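PDB 2WW8: CELL WALL surface anchor family protein, which acts as an adhesin of the pneumococcal pilus and probably helps the bacterium recognise and attach to host cells. Local coordinates for residues 92-104 / 113-125. Residues are numbered along the deposited sequence; the frame is centred on the assembly and turned at random.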
ATOM      1  N   SER A  92      27.614  -0.494  34.449  1.00 20.36           N
ATOM      2  CA  SER A  92      27.156  -0.949  33.131  1.00 20.12           C
ATOM      3  C   SER A  92      27.436  -2.439  32.912  1.00 20.26           C
ATOM      4  O   SER A  92      28.114  -3.065  33.725  1.00 20.78           O
ATOM      5  CB  SER A  92      27.937  -0.189  32.059  1.00 20.06           C
ATOM      6  OG  SER A  92      27.661   1.194  32.135  1.00 20.28           O
ATOM      7  N   ASN A  93      26.943  -3.029  31.828  1.00 19.20           N
ATOM      8  CA  ASN A  93      27.402  -4.356  31.432  1.00 19.01           C
ATOM      9  C   ASN A  93      27.427  -5.455  32.495  1.00 18.35           C
ATOM     10  O   ASN A  93      28.360  -6.263  32.590  1.00 17.49           O
ATOM     11  CB  ASN A  93      28.767  -4.219  30.775  1.00 19.50           C
ATOM     12  CG  ASN A  93      28.675  -3.427  29.506  1.00 22.86           C
ATOM     13  OD1 ASN A  93      28.435  -2.222  29.523  1.00 26.54           O
ATOM     14  ND2 ASN A  93      28.825  -4.115  28.382  1.00 28.32           N
ATOM     15  N   ILE A  94      26.365  -5.477  33.294  1.00 17.30           N
ATOM     16  CA  ILE A  94      26.273  -6.386  34.419  1.00 16.23           C
ATOM     17  C   ILE A  94      25.656  -7.683  33.914  1.00 16.73           C
ATOM     18  O   ILE A  94      24.634  -7.694  33.225  1.00 16.26           O
ATOM     19  CB  ILE A  94      25.481  -5.768  35.599  1.00 15.77           C
ATOM     20  CG1 ILE A  94      25.944  -4.333  35.887  1.00 13.20           C
ATOM     21  CG2 ILE A  94      25.564  -6.664  36.831  1.00 14.35           C
ATOM     22  CD1 ILE A  94      24.914  -3.466  36.611  1.00 10.93           C
ATOM     23  N   LYS A  95      26.305  -8.783  34.263  1.00 17.42           N
ATOM     24  CA  LYS A  95      25.913 -10.086  33.774  1.00 18.26           C
ATOM     25  C   LYS A  95      24.795 -10.624  34.645  1.00 19.23           C
ATOM     26  O   LYS A  95      24.710 -10.284  35.820  1.00 18.66           O
ATOM     27  CB  LYS A  95      27.110 -11.026  33.805  1.00 18.00           C
ATOM     28  CG  LYS A  95      28.226 -10.558  32.893  1.00 18.34           C
ATOM     29  CD  LYS A  95      29.500 -11.272  33.282  1.00 20.27           C
ATOM     30  CE  LYS A  95      30.638 -10.976  32.319  1.00 19.56           C
ATOM     31  NZ  LYS A  95      31.879 -11.143  33.118  1.00 17.17           N
ATOM     32  N   PRO A  96      23.910 -11.439  34.053  1.00 20.41           N
ATOM     33  CA  PRO A  96      22.898 -12.217  34.768  1.00 21.46           C
ATOM     34  C   PRO A  96      23.384 -12.710  36.141  1.00 22.48           C
ATOM     35  O   PRO A  96      24.548 -13.076  36.263  1.00 23.10           O
ATOM     36  CB  PRO A  96      22.685 -13.409  33.828  1.00 21.89           C
ATOM     37  CG  PRO A  96      22.971 -12.853  32.443  1.00 21.19           C
ATOM     38  CD  PRO A  96      23.796 -11.596  32.590  1.00 20.15           C
ATOM     39  N   GLY A  97      22.529 -12.731  37.162  1.00 22.97           N
ATOM     40  CA  GLY A  97      22.929 -13.180  38.494  1.00 23.20           C
ATOM     41  C   GLY A  97      22.514 -12.256  39.625  1.00 23.47           C
ATOM     42  O   GLY A  97      21.724 -11.322  39.432  1.00 22.92           O
ATOM     43  N   THR A  98      23.065 -12.524  40.809  1.00 23.55           N
ATOM     44  CA  THR A  98      22.698 -11.814  42.035  1.00 23.12           C
ATOM     45  C   THR A  98      23.908 -11.084  42.595  1.00 22.52           C
ATOM     46  O   THR A  98      25.008 -11.632  42.613  1.00 22.61           O
ATOM     47  CB  THR A  98      22.131 -12.807  43.059  1.00 23.44           C
ATOM     48  OG1 THR A  98      21.066 -13.515  42.417  1.00 24.60           O
ATOM     49  CG2 THR A  98      21.583 -12.104  44.300  1.00 23.73           C
ATOM     50  N   TYR A  99      23.707  -9.842  43.028  1.00 21.82           N
ATOM     51  CA  TYR A  99      24.809  -8.988  43.465  1.00 20.99           C
ATOM     52  C   TYR A  99      24.537  -8.342  44.825  1.00 20.67           C
ATOM     53  O   TYR A  99      23.378  -8.082  45.169  1.00 19.62           O
ATOM     54  CB  TYR A  99      25.106  -7.901  42.423  1.00 21.08           C
ATOM     55  CG  TYR A  99      25.522  -8.431  41.066  1.00 23.82           C
ATOM     56  CD1 TYR A  99      24.621  -9.136  40.246  1.00 23.96           C
ATOM     57  CD2 TYR A  99      26.820  -8.225  40.595  1.00 24.90           C
ATOM     58  CE1 TYR A  99      25.004  -9.635  39.012  1.00 23.63           C
ATOM     59  CE2 TYR A  99      27.215  -8.721  39.349  1.00 26.21           C
ATOM     60  CZ  TYR A  99      26.302  -9.426  38.569  1.00 25.09           C
ATOM     61  OH  TYR A  99      26.717  -9.913  37.350  1.00 24.35           O
ATOM     62  N   THR A 100      25.607  -8.116  45.594  1.00 20.44           N
ATOM     63  CA  THR A 100      25.553  -7.171  46.707  1.00 20.23           C
ATOM     64  C   THR A 100      26.295  -5.896  46.309  1.00 20.03           C
ATOM     65  O   THR A 100      27.417  -5.945  45.791  1.00 19.51           O
ATOM     66  CB  THR A 100      26.036  -7.741  48.068  1.00 20.62           C
ATOM     67  OG1 THR A 100      25.374  -8.985  48.320  1.00 19.66           O
ATOM     68  CG2 THR A 100      25.706  -6.785  49.230  1.00 20.29           C
ATOM     69  N   LEU A 101      25.591  -4.785  46.523  1.00 19.98           N
ATOM     70  CA  LEU A 101      26.059  -3.408  46.349  1.00 20.11           C
ATOM     71  C   LEU A 101      26.304  -2.781  47.724  1.00 19.85           C
ATOM     72  O   LEU A 101      25.421  -2.778  48.599  1.00 19.54           O
ATOM     73  CB  LEU A 101      25.003  -2.570  45.620  1.00 19.81           C
ATOM     74  CG  LEU A 101      25.221  -1.286  44.799  1.00 21.00           C
ATOM     75  CD1 LEU A 101      24.321  -0.178  45.352  1.00 20.33           C
ATOM     76  CD2 LEU A 101      26.647  -0.760  44.627  1.00 17.97           C
ATOM     77  N   THR A 102      27.514  -2.251  47.889  1.00 19.71           N
ATOM     78  CA  THR A 102      27.964  -1.608  49.135  1.00 19.36           C
ATOM     79  C   THR A 102      28.637  -0.270  48.833  1.00 19.60           C
ATOM     80  O   THR A 102      29.348  -0.098  47.831  1.00 18.90           O
ATOM     81  CB  THR A 102      28.984  -2.460  49.931  1.00 19.21           C
ATOM     82  OG1 THR A 102      29.949  -2.999  49.018  1.00 18.65           O
ATOM     83  CG2 THR A 102      28.319  -3.595  50.716  1.00 17.96           C
ATOM     84  N   GLU A 103      28.380   0.684  49.721  1.00 19.89           N
ATOM     85  CA  GLU A 103      29.157   1.913  49.759  1.00 20.93           C
ATOM     86  C   GLU A 103      30.533   1.634  50.417  1.00 20.78           C
ATOM     87  O   GLU A 103      30.625   1.274  51.590  1.00 20.07           O
ATOM     88  CB  GLU A 103      28.350   3.001  50.472  1.00 20.44           C
ATOM     89  CG  GLU A 103      28.790   4.424  50.182  1.00 23.23           C
ATOM     90  CD  GLU A 103      28.285   5.390  51.239  1.00 29.79           C
ATOM     91  OE1 GLU A 103      28.096   4.952  52.413  1.00 34.06           O
ATOM     92  OE2 GLU A 103      28.078   6.589  50.912  1.00 31.25           O
ATOM     93  N   ALA A 104      31.608   1.763  49.644  1.00 21.21           N
ATOM     94  CA  ALA A 104      32.942   1.534  50.178  1.00 22.02           C
ATOM     95  C   ALA A 104      33.403   2.786  50.944  1.00 22.44           C
ATOM     96  O   ALA A 104      33.776   2.702  52.116  1.00 21.96           O
ATOM     97  CB  ALA A 104      33.914   1.141  49.060  1.00 21.87           C
ATOM     98  N   SER A 113      27.059   4.603  54.982  1.00 27.25           N
ATOM     99  CA  SER A 113      25.776   3.902  54.973  1.00 28.33           C
ATOM    100  C   SER A 113      25.860   2.542  55.684  1.00 29.11           C
ATOM    101  O   SER A 113      26.797   1.774  55.461  1.00 29.44           O
ATOM    102  CB  SER A 113      25.300   3.732  53.530  1.00 28.23           C
ATOM    103  OG  SER A 113      24.247   2.788  53.440  1.00 29.06           O
ATOM    104  N   THR A 114      24.890   2.231  56.539  1.00 29.69           N
ATOM    105  CA  THR A 114      24.870   0.928  57.213  1.00 30.41           C
ATOM    106  C   THR A 114      24.221  -0.162  56.346  1.00 30.61           C
ATOM    107  O   THR A 114      24.074  -1.311  56.775  1.00 30.95           O
ATOM    108  CB  THR A 114      24.163   1.010  58.596  1.00 30.56           C
ATOM    109  OG1 THR A 114      23.072   1.938  58.519  1.00 31.02           O
ATOM    110  CG2 THR A 114      25.133   1.447  59.706  1.00 30.38           C
ATOM    111  N   LYS A 115      23.847   0.203  55.120  1.00 30.38           N
ATOM    112  CA  LYS A 115      22.964  -0.610  54.282  1.00 29.96           C
ATOM    113  C   LYS A 115      23.691  -1.227  53.087  1.00 29.58           C
ATOM    114  O   LYS A 115      24.503  -0.589  52.408  1.00 29.18           O
ATOM    115  CB  LYS A 115      21.749   0.216  53.842  1.00 29.67           C
ATOM    116  CG  LYS A 115      20.557  -0.544  53.259  1.00 29.65           C
ATOM    117  CD  LYS A 115      19.523   0.468  52.744  1.00 28.44           C
ATOM    118  CE  LYS A 115      18.388  -0.123  51.904  1.00 27.05           C
ATOM    119  NZ  LYS A 115      17.565  -1.166  52.569  1.00 24.06           N
ATOM    120  N   GLN A 116      23.386  -2.504  52.881  1.00 29.02           N
ATOM    121  CA  GLN A 116      23.866  -3.275  51.746  1.00 28.26           C
ATOM    122  C   GLN A 116      22.677  -3.618  50.848  1.00 27.46           C
ATOM    123  O   GLN A 116      21.671  -4.153  51.315  1.00 27.31           O
ATOM    124  CB  GLN A 116      24.493  -4.567  52.258  1.00 28.42           C
ATOM    125  CG  GLN A 116      25.872  -4.444  52.869  1.00 28.73           C
ATOM    126  CD  GLN A 116      26.548  -5.804  52.943  1.00 29.11           C
ATOM    127  OE1 GLN A 116      26.003  -6.745  53.523  1.00 28.51           O
ATOM    128  NE2 GLN A 116      27.724  -5.922  52.336  1.00 27.88           N
ATOM    129  N   TRP A 117      22.776  -3.327  49.556  1.00 26.69           N
ATOM    130  CA  TRP A 117      21.658  -3.604  48.640  1.00 25.79           C
ATOM    131  C   TRP A 117      21.857  -4.857  47.801  1.00 24.61           C
ATOM    132  O   TRP A 117      22.960  -5.141  47.351  1.00 23.78           O
ATOM    133  CB  TRP A 117      21.437  -2.441  47.678  1.00 25.77           C
ATOM    134  CG  TRP A 117      21.111  -1.156  48.349  1.00 28.33           C
ATOM    135  CD1 TRP A 117      19.867  -0.647  48.597  1.00 29.85           C
ATOM    136  CD2 TRP A 117      22.051  -0.201  48.856  1.00 29.85           C
ATOM    137  NE1 TRP A 117      19.980   0.571  49.229  1.00 31.10           N
ATOM    138  CE2 TRP A 117      21.307   0.866  49.401  1.00 30.25           C
ATOM    139  CE3 TRP A 117      23.450  -0.146  48.900  1.00 30.92           C
ATOM    140  CZ2 TRP A 117      21.916   1.979  49.989  1.00 32.32           C
ATOM    141  CZ3 TRP A 117      24.058   0.962  49.485  1.00 32.43           C
ATOM    142  CH2 TRP A 117      23.290   2.009  50.022  1.00 32.27           C
ATOM    143  N   THR A 118      20.773  -5.592  47.578  1.00 24.38           N
ATOM    144  CA  THR A 118      20.783  -6.719  46.647  1.00 24.37           C
ATOM    145  C   THR A 118      20.353  -6.300  45.232  1.00 23.81           C
ATOM    146  O   THR A 118      19.375  -5.578  45.036  1.00 23.20           O
ATOM    147  CB  THR A 118      19.921  -7.875  47.202  1.00 24.85           C
ATOM    148  OG1 THR A 118      20.450  -8.253  48.476  1.00 24.36           O
ATOM    149  CG2 THR A 118      19.886  -9.104  46.272  1.00 24.51           C
ATOM    150  N   VAL A 119      21.117  -6.752  44.248  1.00 23.78           N
ATOM    151  CA  VAL A 119      20.899  -6.391  42.850  1.00 23.94           C
ATOM    152  C   VAL A 119      20.859  -7.663  41.992  1.00 24.89           C
ATOM    153  O   VAL A 119      21.904  -8.272  41.711  1.00 25.32           O
ATOM    154  CB  VAL A 119      21.979  -5.397  42.318  1.00 23.46           C
ATOM    155  CG1 VAL A 119      21.833  -5.149  40.806  1.00 22.25           C
ATOM    156  CG2 VAL A 119      21.965  -4.087  43.094  1.00 21.06           C
ATOM    157  N   GLU A 120      19.648  -8.063  41.599  1.00 25.07           N
ATOM    158  CA  GLU A 120      19.441  -9.148  40.634  1.00 25.42           C
ATOM    159  C   GLU A 120      19.349  -8.653  39.176  1.00 23.59           C
ATOM    160  O   GLU A 120      18.594  -7.719  38.862  1.00 23.04           O
ATOM    161  CB  GLU A 120      18.256 -10.043  41.025  1.00 26.20           C
ATOM    162  CG  GLU A 120      16.953  -9.302  41.328  1.00 31.96           C
ATOM    163  CD  GLU A 120      15.722 -10.048  40.810  1.00 39.21           C
ATOM    164  OE1 GLU A 120      15.765 -11.301  40.828  1.00 41.14           O
ATOM    165  OE2 GLU A 120      14.726  -9.404  40.384  1.00 41.16           O
ATOM    166  N   VAL A 121      20.168  -9.259  38.318  1.00 21.61           N
ATOM    167  CA  VAL A 121      20.080  -9.095  36.862  1.00 19.96           C
ATOM    168  C   VAL A 121      19.573 -10.404  36.233  1.00 19.25           C
ATOM    169  O   VAL A 121      20.215 -11.462  36.352  1.00 17.66           O
ATOM    170  CB  VAL A 121      21.393  -8.594  36.212  1.00 19.76           C
ATOM    171  CG1 VAL A 121      21.206  -8.367  34.723  1.00 19.90           C
ATOM    172  CG2 VAL A 121      21.833  -7.289  36.838  1.00 18.84           C
ATOM    173  N   GLU A 122      18.401 -10.315  35.596  1.00 18.38           N
ATOM    174  CA  GLU A 122      17.758 -11.449  34.929  1.00 17.91           C
ATOM    175  C   GLU A 122      18.489 -11.851  33.647  1.00 16.90           C
ATOM    176  O   GLU A 122      19.245 -11.048  33.091  1.00 15.65           O
ATOM    177  CB  GLU A 122      16.323 -11.088  34.551  1.00 18.44           C
ATOM    178  CG  GLU A 122      15.409 -10.635  35.665  1.00 20.80           C
ATOM    179  CD  GLU A 122      14.705 -11.797  36.305  1.00 24.34           C
ATOM    180  OE1 GLU A 122      13.811 -12.400  35.668  1.00 23.77           O
ATOM    181  OE2 GLU A 122      15.063 -12.094  37.464  1.00 29.02           O
ATOM    182  N   LYS A 123      18.236 -13.072  33.174  1.00 16.83           N
ATOM    183  CA  LYS A 123      18.768 -13.530  31.886  1.00 17.27           C
ATOM    184  C   LYS A 123      18.589 -12.577  30.689  1.00 16.85           C
ATOM    185  O   LYS A 123      19.446 -12.583  29.808  1.00 16.49           O
ATOM    186  CB  LYS A 123      18.261 -14.933  31.539  1.00 17.55           C
ATOM    187  CG  LYS A 123      18.345 -15.874  32.711  1.00 18.52           C
ATOM    188  CD  LYS A 123      18.430 -17.315  32.255  1.00 19.68           C
ATOM    189  CE  LYS A 123      18.799 -18.143  33.474  1.00 20.94           C
ATOM    190  NZ  LYS A 123      17.923 -19.335  33.615  1.00 20.74           N
ATOM    191  N   ASN A 124      17.507 -11.787  30.674  1.00 15.90           N
ATOM    192  CA  ASN A 124      17.252 -10.716  29.691  1.00 15.13           C
ATOM    193  C   ASN A 124      17.773  -9.296  29.986  1.00 14.88           C
ATOM    194  O   ASN A 124      17.419  -8.342  29.284  1.00 13.10           O
ATOM    195  CB  ASN A 124      15.743 -10.630  29.414  1.00 15.44           C
ATOM    196  CG  ASN A 124      14.950 -10.089  30.595  1.00 15.84           C
ATOM    197  OD1 ASN A 124      15.507  -9.776  31.643  1.00 13.29           O
ATOM    198  ND2 ASN A 124      13.637  -9.979  30.430  1.00 16.00           N
ATOM    199  N   GLY A 125      18.590  -9.157  31.037  1.00 15.28           N
ATOM    200  CA  GLY A 125      19.181  -7.878  31.442  1.00 15.95           C
ATOM    201  C   GLY A 125      18.329  -6.941  32.284  1.00 16.08           C
ATOM    202  O   GLY A 125      18.653  -5.771  32.475  1.00 16.60           O
TER
HETATM  203  O   HOH W   1      26.661   0.754  51.948  1.00 10.28           O
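Strands 97-103 and 116-121 pair as an antiparallel hairpin in the five-stranded sheet of a prealbumin-like domain; strand 66-71 adjoins the first and strand 127-129 the second. The short axes approach to 4.5 Å with their directions 154° apart. Three hydrogen-bonded pairs set the register: Gly97 with Val121, Tyr99 with Val119 and Leu101 with Trp117. Leu101 N reaches Trp117 O at 2.8 Å in an almost straight bond (178°), whereas the bond from Tyr99 N to Val119 O is bent and weak.

Tyr99, Leu101, Trp117, Val119 and Val121 project from one face. Leu101, with CG anti to the backbone N (chi1 -156°), brings CD1 to 3.7 Å from Trp117 CE3, the two side chains crossing at a slant. Near the other end, Val121 CG2 meets Ile94 CG2 at 3.8 Å, the two side chains crossing at about a right angle. That same Ile94 methyl lies over one face of the Tyr99 ring, offset toward its rim, while Tyr99 OH donates to Lys95 O at 2.6 Å, tying the ring to the corner leading out of strand 88-94. The other face carries Thr98, Thr100 and Thr118; Thr98 CG2 and Thr118 CG2 touch at 4.0 Å.

Past the Leu101-Trp117 pair, toward Glu103 and Ser113, side-chain and water bonds take over. Glu103 OE1 accepts from Ser113 N at 2.8 Å, and a water accepts a hydrogen bond from Glu103 N and donates one to Lys115 O. Ser113 OG, in an ST turn, accepts from Lys115 N. The hairpin is thus held by backbone bonds and an apolar face along its paired length, and by a carboxylate and a water where the strands part.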